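Local coordinates for uncharacterized protein (Bacteroides ovatus, PDB 3P02), which is of unknown function, and pairs a probably immunoglobulin-like (E-set clan) N-terminal region with a C-terminal region built largely from one long antiparallel beta sheet, at residues L116-K121 and P151-E156; I183-N186 and I192-F195; M230-E235 and L239-Y244; F276-S281 and I287-K292. All coordinates share one frame; numbering follows the deposited sequence.

How the contacts relate
From the N terminus, contact 1 comes first. It brings the turn at 116-121, between strands 104-112 and 122-130, against the end of strand 146-154. The other three follow in series, and none encloses another. Contact 2 closes the hairpin of strands 182-187 and 192-196. Contact 3 lies where strand 228-234 turns back toward 242-255, and contact 4 closes the hairpin of 262-278 and 287-302. All three belong to the same ten-stranded antiparallel sheet. Contact 1 touches contact 2, where Phe-194 meets Ser-119. Contacts 2 and 3 meet through Ile-192 and Trp-233, and contacts 3 and 4 through Leu-239 and Val-277.

Contact 1. Residues L116-K121 and P151-E156; sequences LDDSQK and PILFNE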
loop_
_atom_site.group_PDB
_atom_site.type_symbol
_atom_site.label_atom_id
_atom_site.label_comp_id
_atom_site.label_asym_id
_atom_site.label_seq_id
_atom_site.Cartn_x
_atom_site.Cartn_y
_atom_site.Cartn_z
ATOM N N LEU A 116 3.825 -11.142 -0.017
ATOM C CA LEU A 116 2.955 -10.467 -0.979
ATOM C C LEU A 116 3.778 -9.533 -1.848
ATOM O O LEU A 116 4.613 -8.798 -1.314
ATOM C CB LEU A 116 1.851 -9.680 -0.255
ATOM C CG LEU A 116 0.790 -9.039 -1.174
ATOM C CD1 LEU A 116 -0.044 -10.099 -1.904
ATOM C CD2 LEU A 116 -0.122 -8.114 -0.374
ATOM N N ASP A 117 3.569 -9.565 -3.172
ATOM C CA ASP A 117 4.283 -8.678 -4.113
ATOM C C ASP A 117 3.695 -7.282 -4.037
ATOM O O ASP A 117 2.640 -7.023 -4.604
ATOM C CB ASP A 117 4.180 -9.231 -5.549
ATOM C CG ASP A 117 4.924 -8.424 -6.605
ATOM O OD1 ASP A 117 5.457 -7.325 -6.269
ATOM O OD2 ASP A 117 4.950 -8.865 -7.763
ATOM N N ASP A 118 4.408 -6.349 -3.405
ATOM C CA ASP A 118 3.899 -4.999 -3.221
ATOM C C ASP A 118 4.059 -4.116 -4.451
ATOM O O ASP A 118 3.725 -2.930 -4.386
ATOM C CB ASP A 118 4.558 -4.351 -1.980
ATOM C CG ASP A 118 3.733 -3.258 -1.303
ATOM O OD1 ASP A 118 2.477 -3.316 -1.377
ATOM O OD2 ASP A 118 4.329 -2.405 -0.629
ATOM N N SER A 119 4.487 -4.679 -5.596
ATOM C CA SER A 119 4.521 -3.881 -6.823
ATOM C C SER A 119 3.124 -3.895 -7.512
ATOM O O SER A 119 2.877 -3.149 -8.473
ATOM C CB SER A 119 5.584 -4.397 -7.800
ATOM O OG SER A 119 5.203 -5.647 -8.360
ATOM N N GLN A 120 2.224 -4.782 -7.028
ATOM C CA GLN A 120 0.882 -4.958 -7.570
ATOM C C GLN A 120 -0.152 -4.407 -6.624
ATOM O O GLN A 120 0.101 -4.377 -5.426
ATOM C CB GLN A 120 0.609 -6.451 -7.791
ATOM C CG GLN A 120 1.715 -7.165 -8.573
ATOM C CD GLN A 120 1.802 -6.656 -9.984
ATOM O OE1 GLN A 120 0.860 -6.829 -10.767
ATOM N NE2 GLN A 120 2.915 -5.963 -10.329
ATOM N N LYS A 121 -1.306 -3.960 -7.147
ATOM C CA LYS A 121 -2.405 -3.459 -6.300
ATOM C C LYS A 121 -3.356 -4.615 -6.085
ATOM O O LYS A 121 -3.943 -5.089 -7.059
ATOM C CB LYS A 121 -3.153 -2.270 -6.961
ATOM C CG LYS A 121 -2.331 -0.994 -7.013
ATOM C CD LYS A 121 -3.161 0.261 -7.346
ATOM C CE LYS A 121 -3.844 0.124 -8.680
ATOM N NZ LYS A 121 -4.268 1.437 -9.256
ATOM N N PRO A 151 -5.156 -4.174 0.819
ATOM C CA PRO A 151 -4.118 -4.146 1.861
ATOM C C PRO A 151 -2.979 -3.190 1.483
ATOM O O PRO A 151 -2.502 -3.183 0.331
ATOM C CB PRO A 151 -3.611 -5.590 1.940
ATOM C CG PRO A 151 -3.970 -6.210 0.605
ATOM C CD PRO A 151 -5.145 -5.445 0.048
ATOM N N ILE A 152 -2.556 -2.368 2.462
ATOM C CA ILE A 152 -1.444 -1.421 2.327
ATOM C C ILE A 152 -0.370 -1.872 3.300
ATOM O O ILE A 152 -0.570 -1.710 4.500
ATOM C CB ILE A 152 -1.905 0.046 2.613
ATOM C CG1 ILE A 152 -3.075 0.470 1.699
ATOM C CG2 ILE A 152 -0.738 1.059 2.533
ATOM C CD1 ILE A 152 -2.761 0.382 0.154
ATOM N N LEU A 153 0.726 -2.449 2.808
ATOM C CA LEU A 153 1.792 -2.879 3.700
ATOM C C LEU A 153 2.596 -1.665 4.173
ATOM O O LEU A 153 2.773 -0.705 3.407
ATOM C CB LEU A 153 2.733 -3.824 2.947
ATOM C CG LEU A 153 2.225 -5.243 2.721
ATOM C CD1 LEU A 153 3.044 -5.905 1.626
ATOM C CD2 LEU A 153 2.246 -6.036 4.024
ATOM N N PHE A 154 3.129 -1.736 5.404
ATOM C CA PHE A 154 4.026 -0.682 5.848
ATOM C C PHE A 154 5.057 -1.272 6.785
ATOM O O PHE A 154 4.820 -2.316 7.385
ATOM C CB PHE A 154 3.298 0.514 6.505
ATOM C CG PHE A 154 2.675 0.261 7.861
ATOM C CD1 PHE A 154 1.467 -0.420 7.972
ATOM C CD2 PHE A 154 3.258 0.766 9.019
ATOM C CE1 PHE A 154 0.835 -0.562 9.208
ATOM C CE2 PHE A 154 2.634 0.611 10.262
ATOM C CZ PHE A 154 1.423 -0.059 10.351
ATOM N N ASN A 155 6.220 -0.629 6.854
ATOM C CA ASN A 155 7.204 -1.033 7.847
ATOM C C ASN A 155 7.812 0.293 8.371
ATOM O O ASN A 155 7.312 1.366 8.026
ATOM C CB ASN A 155 8.221 -2.035 7.274
ATOM C CG ASN A 155 9.042 -1.493 6.136
ATOM O OD1 ASN A 155 9.255 -0.303 6.011
ATOM N ND2 ASN A 155 9.556 -2.376 5.300
ATOM N N GLU A 156 8.853 0.241 9.201
ATOM C CA GLU A 156 9.457 1.460 9.751
ATOM C C GLU A 156 10.004 2.389 8.668
ATOM O O GLU A 156 10.090 3.598 8.882
ATOM C CB GLU A 156 10.608 1.080 10.702
ATOM C CG GLU A 156 11.333 2.272 11.297
ATOM C CD GLU A 156 12.453 1.965 12.267
ATOM O OE1 GLU A 156 12.700 0.773 12.559
ATOM O OE2 GLU A 156 13.104 2.932 12.717
HETATM O O HOH W 1 3.176 -0.348 0.676
HETATM O O HOH W 2 0.576 -2.404 -0.091
#
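Leu-153 CD1 touches both Leu-116 and Asp-118, near a type I beta turn that runs from Asp-117 to Gln-120. It is 4.3 Å from Leu-116 CD2 and also lies beside the carboxylate of Asp-118. The side chains of Asp-118 and Leu-153 pass alongside, pointing opposite ways. Leu-116 CD2 also reaches the ring of Pro-151, at CG. With CG anti to the backbone N (chi1 -154°), Asp-118 sends its carboxylate toward the strand end. Two waters lie between the carboxylate and the backbone of Leu-153 and probably link them. One is placed between Asp-118 OD2 and Leu-153 O, at 2.7 Å from OD2. The other lies near Asp-118 OD1 and accepts from Leu-153 N, at 2.9 Å. Asp-118 OD2 also accepts from Val-187 N, which ties the turn to strand 182-187 of the C-terminal sheet. The contact thus lies where the two regions of the chain meet. Behind this first shell, the turn is braced from within. Asp-117 OD1 accepts from Ser-119 N, forming an Asx turn, and from Ser-119 OG at 2.7 Å. Both donors come from the same face of the carboxylate plane. A further brace is Gln-120 NE2, which gives an almost straight bond (178°) to Ser-119 OG, with the oxygen in the amide plane, at 3.0 Å.

Contact 2. Residues I183-N186 and I192-F195; sequences IKLN and IVFF
Asn-186 and Phe-194 form the antiparallel hydrogen-bonded pair of a beta hairpin. Asn-186 N donates to Phe-194 O at 2.8 Å, and Phe-194 N returns a bond to Asn-186 O at 2.9 Å. In the conformer described, Asn-186 ND2 may add a weak bond to Phe-194 O, but this one is doubtful. Leu-185 CA makes a CH...O contact with the same oxygen. Phe-194 CG stands between its backbone N and carbonyl carbon (chi1 63°). This turns the ring back across Asn-186, whose CB lies over one face, 3.6 Å from the ring centroid, in a CH-pi contact. Lys-211 also makes a cation-pi contact with this ring. A serine in place of Phe-194 would probably leave Asn-186 CB without its aromatic cover and Lys-211 without the ring it meets. Val-193 and Phe-195 each pack against Leu-185, away from the Phe-194 ring. Leu-185 CG meets Val-193 CG2 at 3.9 Å. The side chains of Leu-185 and Phe-195 lie alongside each other, pointing the same way, with Leu-185 CD1 3.9 Å from Phe-195 CB. Leu-166 and Leu-214 add to the apolar packing around Phe-195. At the far end of the contact, Ile-183 CG2 comes within 3.6 Å of Phe-195 CB.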
loop_
_atom_site.group_PDB
_atom_site.type_symbol
_atom_site.label_atom_id
_atom_site.label_comp_id
_atom_site.label_asym_id
_atom_site.label_seq_id
_atom_site.Cartn_x
_atom_site.Cartn_y
_atom_site.Cartn_z
ATOM N N ILE A 183 8.748 9.838 -3.867
ATOM C CA ILE A 183 9.193 8.514 -4.258
ATOM C C ILE A 183 8.646 7.566 -3.205
ATOM O O ILE A 183 8.964 7.724 -2.018
ATOM C CB ILE A 183 10.724 8.401 -4.418
ATOM C CG1 ILE A 183 11.183 9.213 -5.677
ATOM C CG2 ILE A 183 11.149 6.905 -4.516
ATOM C CD1 ILE A 183 12.657 9.232 -5.909
ATOM N N LYS A 184 7.812 6.623 -3.626
ATOM C CA LYS A 184 7.254 5.633 -2.693
ATOM C C LYS A 184 8.211 4.479 -2.484
ATOM O O LYS A 184 8.761 3.922 -3.457
ATOM C CB LYS A 184 5.934 5.079 -3.228
ATOM C CG LYS A 184 5.066 4.427 -2.144
ATOM C CD LYS A 184 3.665 4.077 -2.645
ATOM C CE LYS A 184 2.817 5.268 -3.025
ATOM N NZ LYS A 184 1.386 4.890 -3.183
ATOM N N LEU A 185 8.404 4.093 -1.216
ATOM C CA LEU A 185 9.202 2.927 -0.851
ATOM C C LEU A 185 8.196 1.827 -0.516
ATOM O O LEU A 185 7.420 1.967 0.436
ATOM C CB LEU A 185 10.163 3.236 0.335
ATOM C CG LEU A 185 11.563 3.790 -0.056
ATOM C CD1 LEU A 185 11.533 4.818 -1.149
ATOM C CD2 LEU A 185 12.390 4.224 1.172
ATOM N N ASN A 186 8.151 0.806 -1.370
ATOM C CA ASN A 186 7.247 -0.344 -1.265
ATOM C C ASN A 186 7.879 -1.399 -0.387
ATOM O O ASN A 186 9.097 -1.456 -0.289
ATOM C CB ASN A 186 6.970 -0.869 -2.649
ATOM C CG ASN A 186 6.542 0.246 -3.573
ATOM O OD1 ASN A 186 5.498 0.855 -3.373
ATOM N ND2 ASN A 186 7.432 0.675 -4.465
ATOM N N ILE A 192 13.575 -4.548 4.198
ATOM C CA ILE A 192 13.854 -4.399 2.764
ATOM C C ILE A 192 12.641 -3.741 2.104
ATOM O O ILE A 192 11.487 -4.139 2.349
ATOM C CB ILE A 192 14.188 -5.762 2.073
ATOM C CG1 ILE A 192 15.444 -6.434 2.720
ATOM C CG2 ILE A 192 14.373 -5.589 0.522
ATOM C CD1 ILE A 192 15.625 -7.903 2.245
ATOM N N VAL A 193 12.922 -2.717 1.295
ATOM C CA VAL A 193 11.928 -2.004 0.507
ATOM C C VAL A 193 12.415 -1.940 -0.935
ATOM O O VAL A 193 13.534 -2.339 -1.231
ATOM C CB VAL A 193 11.684 -0.549 1.056
ATOM C CG1 VAL A 193 11.166 -0.545 2.505
ATOM C CG2 VAL A 193 12.937 0.318 0.916
ATOM N N PHE A 194 11.589 -1.400 -1.815
ATOM C CA PHE A 194 12.066 -1.067 -3.153
ATOM C C PHE A 194 11.376 0.188 -3.622
ATOM O O PHE A 194 10.274 0.502 -3.175
ATOM C CB PHE A 194 11.855 -2.183 -4.180
ATOM C CG PHE A 194 10.420 -2.540 -4.452
ATOM C CD1 PHE A 194 9.682 -1.854 -5.424
ATOM C CD2 PHE A 194 9.806 -3.586 -3.765
ATOM C CE1 PHE A 194 8.355 -2.220 -5.705
ATOM C CE2 PHE A 194 8.470 -3.928 -4.023
ATOM C CZ PHE A 194 7.759 -3.251 -4.996
ATOM N N PHE A 195 12.030 0.905 -4.510
ATOM C CA PHE A 195 11.424 2.026 -5.191
ATOM C C PHE A 195 11.682 1.760 -6.663
ATOM O O PHE A 195 12.401 0.807 -6.993
ATOM C CB PHE A 195 11.979 3.379 -4.708
ATOM C CG PHE A 195 13.434 3.640 -5.039
ATOM C CD1 PHE A 195 14.458 3.119 -4.238
ATOM C CD2 PHE A 195 13.782 4.379 -6.163
ATOM C CE1 PHE A 195 15.809 3.308 -4.582
ATOM C CE2 PHE A 195 15.139 4.611 -6.480
ATOM C CZ PHE A 195 16.131 4.077 -5.681
#

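Contact 3. Residues M230-E235 and L239-Y244; sequences MKIWAE and LKFNSY
Phe-241 lays one face of its ring over the backbone of Trp-233 and Ala-234. Ala-234 N stands 4.1 Å above the ring plane, offset toward the rim, and Trp-233 C is on the same face. Phe-241 CE2 comes within 3.9 Å of Trp-233 CA. The torsion at CB explains this reach: CG is anti to the backbone N (chi1 -178°), which extends the ring across to strand 228-234. The base of the side chain is held as well. Phe-241 CB lies 3.6 Å from Ala-234 CB. The same Ala-234 CB touches Leu-239 CD1 at 3.9 Å, so one small side chain is shared by two larger ones. At the ring tip, Phe-241 CZ reaches Ile-232 CG1 at 3.8 Å. These two side chains cross at about a right angle. The other branch of the isoleucine turns to Ser-243, two residues on from Phe-241. Ile-232 CG2 lies 3.5 Å from Ser-243 OG, a van der Waals contact.

The segments run in nearly opposite directions, and they join consecutive strands of the long antiparallel sheet near a hairpin turn. Beyond them, Phe-274 meets the ring of Phe-241, and Phe-213 stacks on Trp-233. Strand 211-220 pairs with the backbone of Trp-233. The facing pairs Ile-232 with Ser-243 and Ala-234 with Phe-241 have CA atoms more than 6 Å apart. Within this contact, cohesion therefore comes from apolar side-chain packing and from a ring laid over peptide groups, rather than from direct polar bonds.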
loop_
_atom_site.group_PDB
_atom_site.type_symbol
_atom_site.label_atom_id
_atom_site.label_comp_id
_atom_site.label_asym_id
_atom_site.label_seq_id
_atom_site.Cartn_x
_atom_site.Cartn_y
_atom_site.Cartn_z
HETATM N N MSE A 230 23.489 0.405 4.674
HETATM C CA MSE A 230 22.433 -0.108 3.809
HETATM C C MSE A 230 23.029 -0.971 2.732
HETATM O O MSE A 230 24.245 -0.930 2.471
HETATM C CB MSE A 230 21.676 1.050 3.154
HETATM C CG MSE A 230 21.013 1.955 4.180
HETATM SE SE MSE A 230 19.903 3.251 3.329
HETATM C CE MSE A 230 18.541 1.964 2.735
ATOM N N LYS A 231 22.160 -1.755 2.094
ATOM C CA LYS A 231 22.476 -2.463 0.857
ATOM C C LYS A 231 21.565 -1.872 -0.217
ATOM O O LYS A 231 20.430 -1.499 0.084
ATOM C CB LYS A 231 22.275 -3.977 0.984
ATOM C CG LYS A 231 23.289 -4.607 1.944
ATOM C CD LYS A 231 23.033 -6.087 2.174
ATOM C CE LYS A 231 23.982 -6.669 3.196
ATOM N NZ LYS A 231 23.695 -8.105 3.455
ATOM N N ILE A 232 22.047 -1.814 -1.446
ATOM C CA ILE A 232 21.266 -1.367 -2.594
ATOM C C ILE A 232 21.536 -2.333 -3.749
ATOM O O ILE A 232 22.700 -2.695 -3.994
ATOM C CB ILE A 232 21.547 0.126 -2.985
ATOM C CG1 ILE A 232 20.483 0.618 -4.003
ATOM C CG2 ILE A 232 23.015 0.326 -3.510
ATOM C CD1 ILE A 232 20.577 2.172 -4.334
ATOM N N TRP A 233 20.485 -2.762 -4.461
ATOM C CA TRP A 233 20.709 -3.660 -5.584
ATOM C C TRP A 233 19.505 -3.697 -6.518
ATOM O O TRP A 233 18.434 -3.199 -6.182
ATOM C CB TRP A 233 21.042 -5.096 -5.075
ATOM C CG TRP A 233 19.884 -5.835 -4.464
ATOM C CD1 TRP A 233 19.122 -6.796 -5.066
ATOM C CD2 TRP A 233 19.400 -5.730 -3.110
ATOM N NE1 TRP A 233 18.171 -7.269 -4.188
ATOM C CE2 TRP A 233 18.328 -6.647 -2.975
ATOM C CE3 TRP A 233 19.812 -5.003 -1.978
ATOM C CZ2 TRP A 233 17.664 -6.852 -1.757
ATOM C CZ3 TRP A 233 19.100 -5.143 -0.793
ATOM C CH2 TRP A 233 18.034 -6.054 -0.691
ATOM N N ALA A 234 19.680 -4.326 -7.686
ATOM C CA ALA A 234 18.592 -4.560 -8.616
ATOM C C ALA A 234 18.537 -6.032 -8.920
ATOM O O ALA A 234 19.550 -6.721 -8.768
ATOM C CB ALA A 234 18.790 -3.767 -9.911
ATOM N N GLU A 235 17.359 -6.530 -9.289
ATOM C CA GLU A 235 17.234 -7.928 -9.735
ATOM C C GLU A 235 17.246 -8.024 -11.267
ATOM O O GLU A 235 17.626 -9.064 -11.799
ATOM C CB GLU A 235 15.940 -8.573 -9.229
ATOM C CG GLU A 235 16.002 -8.947 -7.769
ATOM C CD GLU A 235 14.724 -9.544 -7.219
ATOM O OE1 GLU A 235 13.694 -9.556 -7.932
ATOM O OE2 GLU A 235 14.757 -9.981 -6.051
ATOM N N LEU A 239 18.562 -3.728 -16.520
ATOM C CA LEU A 239 18.760 -2.357 -16.005
ATOM C C LEU A 239 20.206 -1.896 -16.076
ATOM O O LEU A 239 20.474 -0.689 -15.965
ATOM C CB LEU A 239 18.361 -2.318 -14.528
ATOM C CG LEU A 239 17.067 -1.770 -14.086
ATOM C CD1 LEU A 239 17.107 -1.506 -12.570
ATOM C CD2 LEU A 239 16.713 -0.471 -14.802
ATOM N N LYS A 240 21.165 -2.860 -16.142
ATOM C CA LYS A 240 22.605 -2.601 -16.114
ATOM C C LYS A 240 22.893 -1.727 -14.888
ATOM O O LYS A 240 23.593 -0.717 -14.972
ATOM C CB LYS A 240 23.116 -1.977 -17.432
ATOM C CG LYS A 240 23.012 -2.946 -18.606
ATOM C CD LYS A 240 23.145 -2.212 -19.928
ATOM C CE LYS A 240 22.930 -3.098 -21.129
ATOM N NZ LYS A 240 23.005 -2.303 -22.392
ATOM N N PHE A 241 22.243 -2.088 -13.761
ATOM C CA PHE A 241 22.405 -1.359 -12.504
ATOM C C PHE A 241 23.844 -1.392 -12.040
ATOM O O PHE A 241 24.439 -2.462 -11.929
ATOM C CB PHE A 241 21.498 -1.977 -11.432
ATOM C CG PHE A 241 21.539 -1.278 -10.093
ATOM C CD1 PHE A 241 20.640 -0.258 -9.796
ATOM C CD2 PHE A 241 22.429 -1.688 -9.109
ATOM C CE1 PHE A 241 20.648 0.355 -8.530
ATOM C CE2 PHE A 241 22.463 -1.050 -7.854
ATOM C CZ PHE A 241 21.574 -0.035 -7.578
ATOM N N ASN A 242 24.410 -0.220 -11.737
ATOM C CA ASN A 242 25.788 -0.159 -11.255
ATOM C C ASN A 242 25.879 0.933 -10.181
ATOM O O ASN A 242 25.830 2.121 -10.491
ATOM C CB ASN A 242 26.752 0.095 -12.423
ATOM C CG ASN A 242 28.196 0.057 -12.011
ATOM O OD1 ASN A 242 28.555 -0.563 -11.022
ATOM N ND2 ASN A 242 29.043 0.790 -12.714
ATOM N N SER A 243 26.045 0.520 -8.924
ATOM C CA SER A 243 26.107 1.430 -7.789
ATOM C C SER A 243 27.542 1.810 -7.455
ATOM O O SER A 243 28.438 0.942 -7.466
ATOM C CB SER A 243 25.420 0.808 -6.572
ATOM O OG SER A 243 25.622 1.639 -5.441
ATOM N N TYR A 244 27.769 3.098 -7.159
ATOM C CA TYR A 244 29.095 3.623 -6.846
ATOM C C TYR A 244 29.306 3.840 -5.353
ATOM O O TYR A 244 30.407 4.228 -4.946
ATOM C CB TYR A 244 29.370 4.923 -7.616
ATOM C CG TYR A 244 29.358 4.686 -9.102
ATOM C CD1 TYR A 244 30.398 4.010 -9.724
ATOM C CD2 TYR A 244 28.290 5.115 -9.885
ATOM C CE1 TYR A 244 30.382 3.763 -11.096
ATOM C CE2 TYR A 244 28.264 4.883 -11.260
ATOM C CZ TYR A 244 29.323 4.214 -11.866
ATOM O OH TYR A 244 29.334 3.975 -13.222
#

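Contact 4. Residues F276-S281 and I287-K292; sequences FVDYTS and IEYNMK
Asp-278 begins its contact at CB, which lies at the edge of the Tyr-289 ring, 3.7 Å from CE2. With CG anti to the backbone N (chi1 176°), the carboxylate is carried alongside the tyrosine, its plane 46° from the ring. Farther out, OD1 accepts from Thr-280 N, nearly along its C-O axis, and from Ser-281 N at 2.9 Å. OD2 uses its syn lone pair for Ser-281 OG at 2.6 Å and accepts a hydrogen bond from a water 2.8 Å away. That water also bonds Tyr-289 OH. A salt bridge from Arg-200 to OD2 adds a charged partner. Replacing Asp-278 by alanine removes the carboxylate, which would probably leave the N-H groups of Thr-280 and Ser-281 without this acceptor and Arg-200 without its salt bridge here.

Phe-276, on the same face of the sheet, carries the apolar half. Tyr-289 CB sits over one face of its ring, 3.5 Å from Phe-276 CE1. Selenomethionine Met-291 brings CG to within 3.6 Å of Phe-276 CE1, and its selenium makes an oblique Met-aromatic contact. Phe-178 packs beside this group and meets the Tyr-289 ring edge-to-face. Backbone bonds join Phe-276 to Tyr-289 and Asp-278 to Ile-287, two in each pair. Together these features mark an antiparallel beta hairpin whose first strand leads into an Asx turn.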
loop_
_atom_site.group_PDB
_atom_site.type_symbol
_atom_site.label_atom_id
_atom_site.label_comp_id
_atom_site.label_asym_id
_atom_site.label_seq_id
_atom_site.Cartn_x
_atom_site.Cartn_y
_atom_site.Cartn_z
ATOM N N PHE A 276 21.902 3.310 -14.393
ATOM C CA PHE A 276 20.927 2.335 -14.864
ATOM C C PHE A 276 20.539 2.732 -16.251
ATOM O O PHE A 276 20.760 3.877 -16.659
ATOM C CB PHE A 276 19.700 2.218 -13.950
ATOM C CG PHE A 276 18.737 3.356 -14.128
ATOM C CD1 PHE A 276 18.953 4.583 -13.493
ATOM C CD2 PHE A 276 17.612 3.215 -14.953
ATOM C CE1 PHE A 276 18.083 5.651 -13.716
ATOM C CE2 PHE A 276 16.764 4.293 -15.194
ATOM C CZ PHE A 276 16.992 5.499 -14.563
ATOM N N VAL A 277 19.920 1.801 -16.972
ATOM C CA VAL A 277 19.500 2.052 -18.336
ATOM C C VAL A 277 17.972 2.017 -18.431
ATOM O O VAL A 277 17.346 1.097 -17.872
ATOM C CB VAL A 277 20.151 0.976 -19.258
ATOM C CG1 VAL A 277 19.632 1.067 -20.687
ATOM C CG2 VAL A 277 21.676 1.075 -19.233
ATOM N N ASP A 278 17.397 2.966 -19.162
ATOM C CA ASP A 278 15.987 2.974 -19.485
ATOM C C ASP A 278 15.926 2.372 -20.893
ATOM O O ASP A 278 16.321 3.033 -21.867
ATOM C CB ASP A 278 15.404 4.385 -19.427
ATOM C CG ASP A 278 13.953 4.459 -19.863
ATOM O OD1 ASP A 278 13.477 3.513 -20.575
ATOM O OD2 ASP A 278 13.285 5.454 -19.515
ATOM N N TYR A 279 15.523 1.105 -21.006
ATOM C CA TYR A 279 15.515 0.431 -22.305
ATOM C C TYR A 279 14.082 0.257 -22.838
ATOM O O TYR A 279 13.865 -0.521 -23.766
ATOM C CB TYR A 279 16.251 -0.937 -22.178
ATOM C CG TYR A 279 15.585 -1.904 -21.216
ATOM C CD1 TYR A 279 15.814 -1.824 -19.842
ATOM C CD2 TYR A 279 14.747 -2.921 -21.682
ATOM C CE1 TYR A 279 15.173 -2.682 -18.954
ATOM C CE2 TYR A 279 14.141 -3.815 -20.807
ATOM C CZ TYR A 279 14.363 -3.698 -19.442
ATOM O OH TYR A 279 13.748 -4.564 -18.562
ATOM N N THR A 280 13.082 0.964 -22.232
ATOM C CA THR A 280 11.690 0.754 -22.650
ATOM C C THR A 280 10.931 2.044 -22.981
ATOM O O THR A 280 9.911 1.936 -23.665
ATOM C CB THR A 280 10.914 -0.027 -21.553
ATOM O OG1 THR A 280 11.047 0.663 -20.307
ATOM C CG2 THR A 280 11.424 -1.469 -21.374
ATOM N N SER A 281 11.371 3.231 -22.503
ATOM C CA SER A 281 10.633 4.492 -22.785
ATOM C C SER A 281 10.658 4.893 -24.241
ATOM O O SER A 281 9.660 5.425 -24.753
ATOM C CB SER A 281 11.236 5.664 -22.014
ATOM O OG SER A 281 10.962 5.543 -20.637
ATOM N N ILE A 287 18.510 4.612 -22.977
ATOM C CA ILE A 287 19.078 5.817 -22.386
ATOM C C ILE A 287 19.888 5.430 -21.146
ATOM O O ILE A 287 19.350 4.783 -20.236
ATOM C CB ILE A 287 17.997 6.873 -22.052
ATOM C CG1 ILE A 287 17.036 7.128 -23.247
ATOM C CG2 ILE A 287 18.639 8.171 -21.547
ATOM C CD1 ILE A 287 17.639 7.753 -24.451
ATOM N N GLU A 288 21.162 5.844 -21.100
ATOM C CA GLU A 288 22.011 5.546 -19.956
ATOM C C GLU A 288 21.908 6.675 -18.952
ATOM O O GLU A 288 22.444 7.771 -19.168
ATOM C CB GLU A 288 23.463 5.344 -20.408
ATOM C CG GLU A 288 23.596 4.184 -21.376
ATOM C CD GLU A 288 25.009 3.854 -21.822
ATOM O OE1 GLU A 288 25.965 4.528 -21.374
ATOM O OE2 GLU A 288 25.149 2.929 -22.656
ATOM N N TYR A 289 21.231 6.390 -17.854
ATOM C CA TYR A 289 21.009 7.361 -16.812
ATOM C C TYR A 289 21.810 7.082 -15.543
ATOM O O TYR A 289 22.442 6.042 -15.396
ATOM C CB TYR A 289 19.521 7.327 -16.424
ATOM C CG TYR A 289 18.565 7.948 -17.421
ATOM C CD1 TYR A 289 18.676 9.293 -17.773
ATOM C CD2 TYR A 289 17.436 7.257 -17.849
ATOM C CE1 TYR A 289 17.726 9.916 -18.586
ATOM C CE2 TYR A 289 16.487 7.861 -18.685
ATOM C CZ TYR A 289 16.612 9.205 -19.010
ATOM O OH TYR A 289 15.721 9.796 -19.887
ATOM N N ASN A 290 21.675 7.998 -14.598
ATOM C CA ASN A 290 22.251 7.905 -13.262
ATOM C C ASN A 290 21.314 8.580 -12.281
ATOM O O ASN A 290 20.709 9.601 -12.621
ATOM C CB ASN A 290 23.634 8.592 -13.221
ATOM C CG ASN A 290 24.208 8.660 -11.805
ATOM O OD1 ASN A 290 23.930 9.593 -11.029
ATOM N ND2 ASN A 290 25.072 7.719 -11.459
HETATM N N MSE A 291 21.184 8.024 -11.087
HETATM C CA MSE A 291 20.437 8.693 -10.008
HETATM C C MSE A 291 21.399 8.889 -8.864
HETATM O O MSE A 291 22.051 7.928 -8.463
HETATM C CB MSE A 291 19.201 7.881 -9.567
HETATM C CG MSE A 291 18.230 7.725 -10.745
HETATM SE SE MSE A 291 16.511 7.112 -10.192
HETATM C CE MSE A 291 15.812 8.717 -9.498
ATOM N N LYS A 292 21.514 10.122 -8.373
ATOM C CA LYS A 292 22.453 10.427 -7.283
ATOM C C LYS A 292 21.844 11.353 -6.273
ATOM O O LYS A 292 21.239 12.369 -6.621
ATOM C CB LYS A 292 23.735 11.078 -7.868
ATOM C CG LYS A 292 24.813 11.425 -6.832
ATOM C CD LYS A 292 26.108 11.897 -7.510
ATOM C CE LYS A 292 27.210 12.190 -6.495
ATOM N NZ LYS A 292 27.658 10.959 -5.742
HETATM O O HOH W 3 13.635 8.140 -20.283
#